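Local coordinates for protein KLLA0F20702p (Kluyveromyces lactis, PDB 5Y5A) that is the Est1 subunit of yeast telomerase, here its N-terminal and central helical part, and probably brings telomerase to telomeres by binding Cdc13, at residues E311-Y316 and S359-D364; M374-N379 and Q389-F394; M425-M430 and Y482-M487. All coordinates share one frame; numbering follows the deposited sequence.

Interaction 1 (E311-Y316 and S359-D364); sequences EIMEFY and SMIFQD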
loop_
_atom_site.group_PDB
_atom_site.type_symbol
_atom_site.label_atom_id
_atom_site.label_comp_id
_atom_site.label_asym_id
_atom_site.label_seq_id
_atom_site.Cartn_x
_atom_site.Cartn_y
_atom_site.Cartn_z
ATOM N N GLU A 311 -7.310 -17.652 -2.468
ATOM C CA GLU A 311 -6.188 -17.536 -3.397
ATOM C C GLU A 311 -6.664 -17.187 -4.810
ATOM O O GLU A 311 -6.007 -16.428 -5.521
ATOM C CB GLU A 311 -5.358 -18.814 -3.388
ATOM C CG GLU A 311 -4.518 -18.934 -2.122
ATOM C CD GLU A 311 -3.722 -20.223 -2.047
ATOM O OE1 GLU A 311 -3.930 -21.108 -2.902
ATOM O OE2 GLU A 311 -2.885 -20.347 -1.126
ATOM N N ILE A 312 -7.822 -17.705 -5.202
ATOM C CA ILE A 312 -8.422 -17.316 -6.476
ATOM C C ILE A 312 -8.707 -15.811 -6.529
ATOM O O ILE A 312 -8.465 -15.155 -7.546
ATOM C CB ILE A 312 -9.718 -18.098 -6.742
ATOM C CG1 ILE A 312 -9.381 -19.570 -6.986
ATOM C CG2 ILE A 312 -10.467 -17.515 -7.934
ATOM C CD1 ILE A 312 -10.564 -20.424 -7.301
ATOM N N MET A 313 -9.197 -15.252 -5.431
ATOM C CA MET A 313 -9.495 -13.823 -5.414
ATOM C C MET A 313 -8.218 -12.994 -5.400
ATOM O O MET A 313 -8.183 -11.912 -5.970
ATOM C CB MET A 313 -10.382 -13.471 -4.226
ATOM C CG MET A 313 -11.726 -14.175 -4.279
ATOM S SD MET A 313 -12.840 -13.633 -2.989
ATOM C CE MET A 313 -13.702 -15.166 -2.641
ATOM N N GLU A 314 -7.160 -13.511 -4.780
ATOM C CA GLU A 314 -5.879 -12.814 -4.798
ATOM C C GLU A 314 -5.224 -12.872 -6.185
ATOM O O GLU A 314 -4.608 -11.917 -6.625
ATOM C CB GLU A 314 -4.923 -13.400 -3.758
ATOM C CG GLU A 314 -3.612 -12.647 -3.697
ATOM C CD GLU A 314 -2.550 -13.360 -2.889
ATOM O OE1 GLU A 314 -2.902 -14.271 -2.127
ATOM O OE2 GLU A 314 -1.360 -12.999 -3.016
ATOM N N PHE A 315 -5.364 -13.994 -6.876
ATOM C CA PHE A 315 -4.613 -14.200 -8.103
ATOM C C PHE A 315 -5.353 -13.907 -9.399
ATOM O O PHE A 315 -4.750 -13.408 -10.339
ATOM C CB PHE A 315 -4.099 -15.636 -8.151
ATOM C CG PHE A 315 -2.877 -15.860 -7.324
ATOM C CD1 PHE A 315 -2.972 -16.063 -5.957
ATOM C CD2 PHE A 315 -1.625 -15.849 -7.909
ATOM C CE1 PHE A 315 -1.842 -16.263 -5.194
ATOM C CE2 PHE A 315 -0.491 -16.052 -7.149
ATOM C CZ PHE A 315 -0.599 -16.262 -5.790
ATOM N N TYR A 316 -6.639 -14.227 -9.473
ATOM C CA TYR A 316 -7.304 -14.227 -10.769
ATOM C C TYR A 316 -7.601 -12.828 -11.273
ATOM O O TYR A 316 -7.961 -12.656 -12.431
ATOM C CB TYR A 316 -8.590 -15.063 -10.732
ATOM C CG TYR A 316 -8.319 -16.549 -10.890
ATOM C CD1 TYR A 316 -7.070 -17.067 -10.599
ATOM C CD2 TYR A 316 -9.298 -17.426 -11.352
ATOM C CE1 TYR A 316 -6.797 -18.405 -10.735
ATOM C CE2 TYR A 316 -9.027 -18.793 -11.498
ATOM C CZ TYR A 316 -7.769 -19.267 -11.185
ATOM O OH TYR A 316 -7.455 -20.610 -11.310
ATOM N N SER A 359 -11.831 -9.214 3.054
ATOM C CA SER A 359 -10.619 -8.431 3.209
ATOM C C SER A 359 -9.774 -8.463 1.931
ATOM O O SER A 359 -9.152 -7.466 1.565
ATOM C CB SER A 359 -9.808 -8.937 4.397
ATOM O OG SER A 359 -8.530 -8.330 4.420
ATOM N N MET A 360 -9.765 -9.606 1.252
ATOM C CA MET A 360 -9.036 -9.745 -0.006
ATOM C C MET A 360 -9.792 -9.035 -1.133
ATOM O O MET A 360 -9.191 -8.520 -2.086
ATOM C CB MET A 360 -8.813 -11.234 -0.343
ATOM C CG MET A 360 -8.024 -11.468 -1.639
ATOM S SD MET A 360 -6.353 -10.727 -1.613
ATOM C CE MET A 360 -5.607 -11.769 -0.367
ATOM N N ILE A 361 -11.115 -8.995 -1.026
ATOM C CA ILE A 361 -11.914 -8.322 -2.048
ATOM C C ILE A 361 -11.670 -6.827 -1.964
ATOM O O ILE A 361 -11.574 -6.127 -2.974
ATOM C CB ILE A 361 -13.416 -8.641 -1.891
ATOM C CG1 ILE A 361 -13.676 -10.100 -2.292
ATOM C CG2 ILE A 361 -14.253 -7.689 -2.727
ATOM C CD1 ILE A 361 -15.032 -10.637 -1.885
ATOM N N PHE A 362 -11.540 -6.354 -0.734
ATOM C CA PHE A 362 -11.218 -4.971 -0.459
ATOM C C PHE A 362 -9.872 -4.622 -1.095
ATOM O O PHE A 362 -9.733 -3.604 -1.777
ATOM C CB PHE A 362 -11.198 -4.763 1.058
ATOM C CG PHE A 362 -11.030 -3.334 1.492
ATOM C CD1 PHE A 362 -12.125 -2.501 1.619
ATOM C CD2 PHE A 362 -9.780 -2.838 1.822
ATOM C CE1 PHE A 362 -11.978 -1.184 2.038
ATOM C CE2 PHE A 362 -9.630 -1.524 2.248
ATOM C CZ PHE A 362 -10.730 -0.701 2.352
ATOM N N GLN A 363 -8.877 -5.475 -0.874
ATOM C CA GLN A 363 -7.551 -5.245 -1.445
ATOM C C GLN A 363 -7.615 -5.208 -2.968
ATOM O O GLN A 363 -6.995 -4.355 -3.597
ATOM C CB GLN A 363 -6.561 -6.320 -0.990
ATOM C CG GLN A 363 -5.120 -5.983 -1.366
ATOM C CD GLN A 363 -4.114 -6.919 -0.734
ATOM O OE1 GLN A 363 -3.621 -6.665 0.369
ATOM N NE2 GLN A 363 -3.803 -8.011 -1.430
ATOM N N ASP A 364 -8.390 -6.122 -3.546
ATOM C CA ASP A 364 -8.565 -6.192 -4.991
ATOM C C ASP A 364 -9.105 -4.881 -5.566
ATOM O O ASP A 364 -8.673 -4.443 -6.629
ATOM C CB ASP A 364 -9.511 -7.342 -5.361
ATOM C CG ASP A 364 -8.822 -8.700 -5.364
ATOM O OD1 ASP A 364 -7.657 -8.801 -4.915
ATOM O OD2 ASP A 364 -9.469 -9.676 -5.811
#

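Interaction 2 (M374-N379 and Q389-F394); sequences MYQMIN and QSETKF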
loop_
_atom_site.group_PDB
_atom_site.type_symbol
_atom_site.label_atom_id
_atom_site.label_comp_id
_atom_site.label_asym_id
_atom_site.label_seq_id
_atom_site.Cartn_x
_atom_site.Cartn_y
_atom_site.Cartn_z
ATOM N N MET A 374 -1.580 3.113 -12.827
ATOM C CA MET A 374 -0.416 2.377 -13.326
ATOM C C MET A 374 -0.467 2.376 -14.859
ATOM O O MET A 374 0.523 2.676 -15.527
ATOM C CB MET A 374 -0.381 0.942 -12.789
ATOM C CG MET A 374 -0.270 0.839 -11.263
ATOM S SD MET A 374 1.212 1.637 -10.595
ATOM C CE MET A 374 2.472 0.442 -11.050
ATOM N N TYR A 375 -1.638 2.037 -15.397
ATOM C CA TYR A 375 -1.877 2.045 -16.836
ATOM C C TYR A 375 -1.452 3.372 -17.480
ATOM O O TYR A 375 -0.800 3.376 -18.526
ATOM C CB TYR A 375 -3.367 1.773 -17.136
ATOM C CG TYR A 375 -3.720 1.697 -18.618
ATOM C CD1 TYR A 375 -3.771 2.841 -19.402
ATOM C CD2 TYR A 375 -4.012 0.476 -19.226
ATOM C CE1 TYR A 375 -4.081 2.785 -20.742
ATOM C CE2 TYR A 375 -4.328 0.411 -20.577
ATOM C CZ TYR A 375 -4.364 1.574 -21.324
ATOM O OH TYR A 375 -4.677 1.537 -22.658
ATOM N N GLN A 376 -1.833 4.493 -16.875
ATOM C CA GLN A 376 -1.550 5.794 -17.485
ATOM C C GLN A 376 -0.078 6.133 -17.409
ATOM O O GLN A 376 0.461 6.743 -18.324
ATOM C CB GLN A 376 -2.385 6.898 -16.827
ATOM C CG GLN A 376 -3.894 6.695 -16.977
ATOM C CD GLN A 376 -4.681 7.904 -16.527
ATOM O OE1 GLN A 376 -5.530 8.412 -17.262
ATOM N NE2 GLN A 376 -4.392 8.384 -15.319
ATOM N N MET A 377 0.583 5.742 -16.325
ATOM C CA MET A 377 2.016 6.000 -16.222
ATOM C C MET A 377 2.800 5.098 -17.163
ATOM O O MET A 377 3.793 5.517 -17.736
ATOM C CB MET A 377 2.515 5.812 -14.795
ATOM C CG MET A 377 2.012 6.858 -13.822
ATOM S SD MET A 377 2.577 6.464 -12.162
ATOM C CE MET A 377 4.273 7.018 -12.253
ATOM N N ILE A 378 2.338 3.864 -17.332
ATOM C CA ILE A 378 3.086 2.886 -18.120
ATOM C C ILE A 378 2.862 3.078 -19.621
ATOM O O ILE A 378 3.808 3.014 -20.406
ATOM C CB ILE A 378 2.713 1.438 -17.695
ATOM C CG1 ILE A 378 3.334 1.125 -16.325
ATOM C CG2 ILE A 378 3.176 0.429 -18.735
ATOM C CD1 ILE A 378 2.794 -0.133 -15.660
ATOM N N ASN A 379 1.622 3.354 -20.015
ATOM C CA ASN A 379 1.291 3.503 -21.428
ATOM C C ASN A 379 1.221 4.956 -21.932
ATOM O O ASN A 379 1.087 5.193 -23.133
ATOM C CB ASN A 379 -0.021 2.782 -21.712
ATOM C CG ASN A 379 0.115 1.271 -21.564
ATOM O OD1 ASN A 379 1.110 0.691 -21.986
ATOM N ND2 ASN A 379 -0.871 0.641 -20.947
ATOM N N GLN A 389 -9.487 4.211 -26.868
ATOM C CA GLN A 389 -10.402 3.084 -26.740
ATOM C C GLN A 389 -9.856 2.006 -25.796
ATOM O O GLN A 389 -10.617 1.412 -25.034
ATOM C CB GLN A 389 -10.708 2.496 -28.118
ATOM C CG GLN A 389 -11.488 3.462 -29.008
ATOM C CD GLN A 389 -11.578 3.012 -30.455
ATOM O OE1 GLN A 389 -10.817 2.151 -30.900
ATOM N NE2 GLN A 389 -12.512 3.596 -31.199
ATOM N N SER A 390 -8.546 1.771 -25.841
ATOM C CA SER A 390 -7.893 0.831 -24.931
ATOM C C SER A 390 -8.032 1.284 -23.485
ATOM O O SER A 390 -8.347 0.488 -22.606
ATOM C CB SER A 390 -6.408 0.672 -25.273
ATOM O OG SER A 390 -6.243 0.021 -26.516
ATOM N N GLU A 391 -7.785 2.566 -23.249
ATOM C CA GLU A 391 -7.934 3.151 -21.922
ATOM C C GLU A 391 -9.398 3.091 -21.473
ATOM O O GLU A 391 -9.692 2.791 -20.317
ATOM C CB GLU A 391 -7.410 4.595 -21.922
ATOM C CG GLU A 391 -7.496 5.314 -20.582
ATOM C CD GLU A 391 -6.634 6.573 -20.529
ATOM O OE1 GLU A 391 -6.989 7.511 -19.784
ATOM O OE2 GLU A 391 -5.593 6.621 -21.221
ATOM N N THR A 392 -10.315 3.357 -22.396
ATOM C CA THR A 392 -11.748 3.298 -22.105
ATOM C C THR A 392 -12.193 1.870 -21.759
ATOM O O THR A 392 -13.013 1.661 -20.849
ATOM C CB THR A 392 -12.567 3.830 -23.301
ATOM O OG1 THR A 392 -12.203 5.190 -23.547
ATOM C CG2 THR A 392 -14.067 3.755 -23.038
ATOM N N LYS A 393 -11.643 0.892 -22.476
ATOM C CA LYS A 393 -11.950 -0.516 -22.216
ATOM C C LYS A 393 -11.559 -0.925 -20.790
ATOM O O LYS A 393 -12.253 -1.719 -20.158
ATOM C CB LYS A 393 -11.242 -1.426 -23.228
ATOM C CG LYS A 393 -11.820 -1.398 -24.633
ATOM C CD LYS A 393 -13.212 -1.988 -24.658
ATOM C CE LYS A 393 -13.770 -2.036 -26.070
ATOM N NZ LYS A 393 -15.133 -2.637 -26.076
ATOM N N PHE A 394 -10.450 -0.384 -20.289
ATOM C CA PHE A 394 -9.994 -0.711 -18.934
ATOM C C PHE A 394 -10.948 -0.109 -17.910
ATOM O O PHE A 394 -11.327 -0.759 -16.941
ATOM C CB PHE A 394 -8.562 -0.207 -18.685
ATOM C CG PHE A 394 -7.921 -0.775 -17.427
ATOM C CD1 PHE A 394 -8.449 -1.900 -16.799
ATOM C CD2 PHE A 394 -6.800 -0.173 -16.871
ATOM C CE1 PHE A 394 -7.865 -2.424 -15.649
ATOM C CE2 PHE A 394 -6.207 -0.688 -15.711
ATOM C CZ PHE A 394 -6.744 -1.815 -15.102
#

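Interaction 3 (M425-M430 and Y482-M487); sequences MARIMM and YEEDIM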
loop_
_atom_site.group_PDB
_atom_site.type_symbol
_atom_site.label_atom_id
_atom_site.label_comp_id
_atom_site.label_asym_id
_atom_site.label_seq_id
_atom_site.Cartn_x
_atom_site.Cartn_y
_atom_site.Cartn_z
ATOM N N MET A 425 -15.762 0.254 1.058
ATOM C CA MET A 425 -15.546 0.092 -0.377
ATOM C C MET A 425 -16.358 1.114 -1.169
ATOM O O MET A 425 -15.868 1.682 -2.144
ATOM C CB MET A 425 -15.900 -1.339 -0.826
ATOM C CG MET A 425 -14.823 -2.372 -0.472
ATOM S SD MET A 425 -15.089 -4.023 -1.160
ATOM C CE MET A 425 -16.669 -4.455 -0.440
ATOM N N ALA A 426 -17.592 1.361 -0.741
ATOM C CA ALA A 426 -18.397 2.397 -1.388
ATOM C C ALA A 426 -17.765 3.787 -1.222
ATOM O O ALA A 426 -17.787 4.586 -2.159
ATOM C CB ALA A 426 -19.830 2.385 -0.847
ATOM N N ARG A 427 -17.209 4.076 -0.042
ATOM C CA ARG A 427 -16.568 5.376 0.199
ATOM C C ARG A 427 -15.398 5.581 -0.750
ATOM O O ARG A 427 -15.195 6.658 -1.302
ATOM C CB ARG A 427 -16.056 5.501 1.636
ATOM C CG ARG A 427 -17.103 5.754 2.694
ATOM C CD ARG A 427 -16.422 6.022 4.024
ATOM N NE ARG A 427 -15.597 7.227 3.984
ATOM C CZ ARG A 427 -14.506 7.405 4.724
ATOM N NH1 ARG A 427 -13.813 8.535 4.636
ATOM N NH2 ARG A 427 -14.104 6.449 5.555
ATOM N N ILE A 428 -14.629 4.517 -0.918
ATOM C CA ILE A 428 -13.415 4.553 -1.704
ATOM C C ILE A 428 -13.710 4.783 -3.192
ATOM O O ILE A 428 -13.029 5.584 -3.851
ATOM C CB ILE A 428 -12.633 3.263 -1.463
ATOM C CG1 ILE A 428 -12.007 3.332 -0.071
ATOM C CG2 ILE A 428 -11.591 3.022 -2.532
ATOM C CD1 ILE A 428 -11.493 2.024 0.399
ATOM N N MET A 429 -14.743 4.118 -3.701
ATOM C CA MET A 429 -15.198 4.353 -5.067
ATOM C C MET A 429 -15.541 5.828 -5.290
ATOM O O MET A 429 -15.056 6.451 -6.230
ATOM C CB MET A 429 -16.415 3.477 -5.393
ATOM C CG MET A 429 -16.140 1.964 -5.366
ATOM S SD MET A 429 -17.606 1.002 -5.831
ATOM C CE MET A 429 -17.194 -0.620 -5.192
ATOM N N MET A 430 -16.365 6.383 -4.407
ATOM C CA MET A 430 -16.813 7.757 -4.549
ATOM C C MET A 430 -15.669 8.746 -4.391
ATOM O O MET A 430 -15.594 9.735 -5.111
ATOM C CB MET A 430 -17.915 8.065 -3.538
ATOM C CG MET A 430 -19.104 7.135 -3.656
ATOM S SD MET A 430 -19.686 7.004 -5.358
ATOM C CE MET A 430 -20.156 8.697 -5.640
ATOM N N TYR A 482 -11.082 6.378 10.198
ATOM C CA TYR A 482 -11.554 4.997 10.207
ATOM C C TYR A 482 -10.523 4.082 9.533
ATOM O O TYR A 482 -9.530 4.564 8.975
ATOM C CB TYR A 482 -12.918 4.885 9.514
ATOM C CG TYR A 482 -14.008 5.714 10.164
ATOM C CD1 TYR A 482 -13.960 6.023 11.517
ATOM C CD2 TYR A 482 -15.077 6.200 9.423
ATOM C CE1 TYR A 482 -14.948 6.789 12.113
ATOM C CE2 TYR A 482 -16.074 6.964 10.015
ATOM C CZ TYR A 482 -15.999 7.254 11.357
ATOM O OH TYR A 482 -16.978 8.016 11.946
ATOM N N GLU A 483 -10.760 2.770 9.584
ATOM C CA GLU A 483 -9.795 1.791 9.082
ATOM C C GLU A 483 -9.386 2.092 7.652
ATOM O O GLU A 483 -8.195 2.115 7.334
ATOM C CB GLU A 483 -10.355 0.362 9.160
ATOM C CG GLU A 483 -10.467 -0.218 10.572
ATOM C CD GLU A 483 -11.860 -0.061 11.174
ATOM O OE1 GLU A 483 -12.553 0.934 10.852
ATOM O OE2 GLU A 483 -12.259 -0.940 11.969
ATOM N N GLU A 484 -10.373 2.332 6.792
ATOM C CA GLU A 484 -10.090 2.569 5.382
ATOM C C GLU A 484 -9.344 3.896 5.179
ATOM O O GLU A 484 -8.545 4.016 4.253
ATOM C CB GLU A 484 -11.380 2.532 4.546
ATOM C CG GLU A 484 -12.405 3.632 4.855
ATOM C CD GLU A 484 -13.430 3.220 5.898
ATOM O OE1 GLU A 484 -14.598 3.654 5.777
ATOM O OE2 GLU A 484 -13.070 2.459 6.829
ATOM N N ASP A 485 -9.586 4.877 6.045
ATOM C CA ASP A 485 -8.848 6.138 5.974
ATOM C C ASP A 485 -7.371 5.879 6.241
ATOM O O ASP A 485 -6.498 6.297 5.479
ATOM C CB ASP A 485 -9.380 7.167 6.985
ATOM C CG ASP A 485 -10.842 7.520 6.766
ATOM O OD1 ASP A 485 -11.141 8.333 5.874
ATOM O OD2 ASP A 485 -11.694 6.997 7.506
ATOM N N ILE A 486 -7.108 5.186 7.341
ATOM C CA ILE A 486 -5.752 4.877 7.751
ATOM C C ILE A 486 -4.992 4.115 6.665
ATOM O O ILE A 486 -3.836 4.429 6.372
ATOM C CB ILE A 486 -5.741 4.053 9.045
ATOM C CG1 ILE A 486 -6.464 4.809 10.161
ATOM C CG2 ILE A 486 -4.310 3.731 9.462
ATOM C CD1 ILE A 486 -6.707 3.976 11.405
ATOM N N MET A 487 -5.651 3.128 6.066
ATOM C CA MET A 487 -5.005 2.290 5.058
ATOM C C MET A 487 -4.568 3.091 3.837
ATOM O O MET A 487 -3.526 2.810 3.251
ATOM C CB MET A 487 -5.939 1.152 4.634
ATOM C CG MET A 487 -6.246 0.190 5.778
ATOM S SD MET A 487 -7.638 -0.913 5.463
ATOM C CE MET A 487 -6.913 -1.993 4.231
#

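Interaction 1 (E311-Y316 and S359-D364)
M313 and E314 of helix 306-315 pack against M360, I361 and D364 of helix 339-379. The tight part is sulfur and aliphatic carbon. M313 SD lies 3.7 Å from I361 CG1, and the two side chains run obliquely across one another. M313 CB also rests on M360 CG, at 4.0 Å. On the other flank M360 SD sits 3.7 Å from E314 CB. The M360 chain folds at chi2 (60°) and again at chi3 (68°), and this brings SD and CE at a slant across CB and CG of E314.

The two short helical segments run almost parallel, at 6°, with axes 9.4 Å apart. Both belong to the all-helical Est1 DNA/RNA binding domain, a family of the TPR clan. Helix 306-315 is the shorter partner and lies beside the long helix 339-379.

D364 brings a polar group into this buried contact. Its OD2 is 2.6 Å from the backbone O of M313, a separation that would fit a proton shared between them.

The looser side is that of Q363, which is partly exposed. It points toward the other helix, but its NE2 stays 5.2 Å from E314 CG and bonds instead to N253 OD1. The carboxylate of E314 also turns to helix 251-263, where OE2 accepts a hydrogen bond from the backbone N of N253.

Interaction 2 (M374-N379 and Q389-F394)
Y375 and E391 mark the closest backbone approach, CA to CA 8.0 Å, between two helical segments that run nearly antiparallel at 159°, with axes 11.5 Å apart. These are the end of helix 339-379 and the early part of helix 385-410, so the contact closes a helical hairpin in the Est1 DNA/RNA binding domain.

Y375 carries most of it. Its CG stands opposite the backbone N (chi1 -177°), which sends the ring across to the other helix. The hydroxyl comes up to S390 and E391: Y375 OH is 3.3 Å from S390 CB and equally far from E391 N, at an angle too poor for a hydrogen bond. CE1 of the same ring lies 4.0 Å from E391 CB. Nearer its root, Y375 meets F394, with CD2 of each ring 3.7 Å apart. The two side chains lie antiparallel, each passing the other. Their ring planes are 40° apart, so the rings meet obliquely. One face of the Y375 ring is covered by N379 ND2, which lies over its centre from one turn later in the same helix. That ND2 also bonds to the backbone O of I325. F394 in turn stacks on the ring of H324.

At the partly exposed margin, the side chains of Q376 and E391 cross at about a right angle, with their polar ends near each other. S390 OG turns back to its own helix and bonds to R386 O. Packing of Y375 on F394 and on E391 CB makes most of the contact. The helices stand well apart and the Y375 side chain spans the distance, so the pairing rests mainly on van der Waals contact.

Interaction 3 (M425-M430 and Y482-M487)
A buried salt-bridge network joins R427 of helix 421-433 to E484 and D485 of the short helix 483-487, within the Est1 DNA/RNA binding domain. The helical segments meet at 48°, and their axes are 10.7 Å apart.

Both terminal nitrogens of R427 hold the D485 carboxylate, one to each oxygen. NH1 gives a bond of 3.0 Å to D485 OD1, which it meets on the syn side. NH2 gives a nearly straight bond, 172°, to D485 OD2 at 3.1 Å. It arrives from above the carboxylate plane. The same NH2 also bonds to E484 OE1 at 2.8 Å, again from above that carboxylate. All three acceptors lie near the guanidinium plane, which holds the flat group against rotation. E484 CG is packed between its backbone N and carbonyl carbon (chi1 64°), and a bend at chi2 swings OE1 round to the arginine.

The network reaches further. R427 NE pairs with D500, E484 OE1 with R533, and D485 OD2 with R478. Such alternating charges would probably keep both acids ionised. Beside the polar group, I428 CD1 rests against E484 CB at 4.2 Å.

Y482 stands at the N-cap position of the short helix. Its ring lies obliquely beside the network, with CD2 4.0 Å from R427 NH2, and its hydroxyl bonds to S532. D485, three residues on, accepts from the backbone of Y482, as in one half of a capping box. Y482 N bonds to D485 OD2 at 2.8 Å, reaching that oxygen from the face of the carboxylate opposite to R427 NH2.

Overall arrangement
All three interactions lie in the Est1 DNA/RNA binding domain. Interactions 1 and 2 share helix 339-379. Their centres are 22 Å apart and they do not touch. Interactions 1 and 3 are closer, with centres 17 Å apart, and they meet through F362. Its ring packs between the two segments of interaction 3, with CZ 3.4 Å from I428 CD1 and CE2 3.4 Å from M487 CE. Interactions 2 and 3 lie 24 Å apart between centres, linked by the consecutive helices 385-410 and 421-433. Beside interaction 3, M430 of the same helix 421-433 packs on an aromatic side chain of the bound peptide.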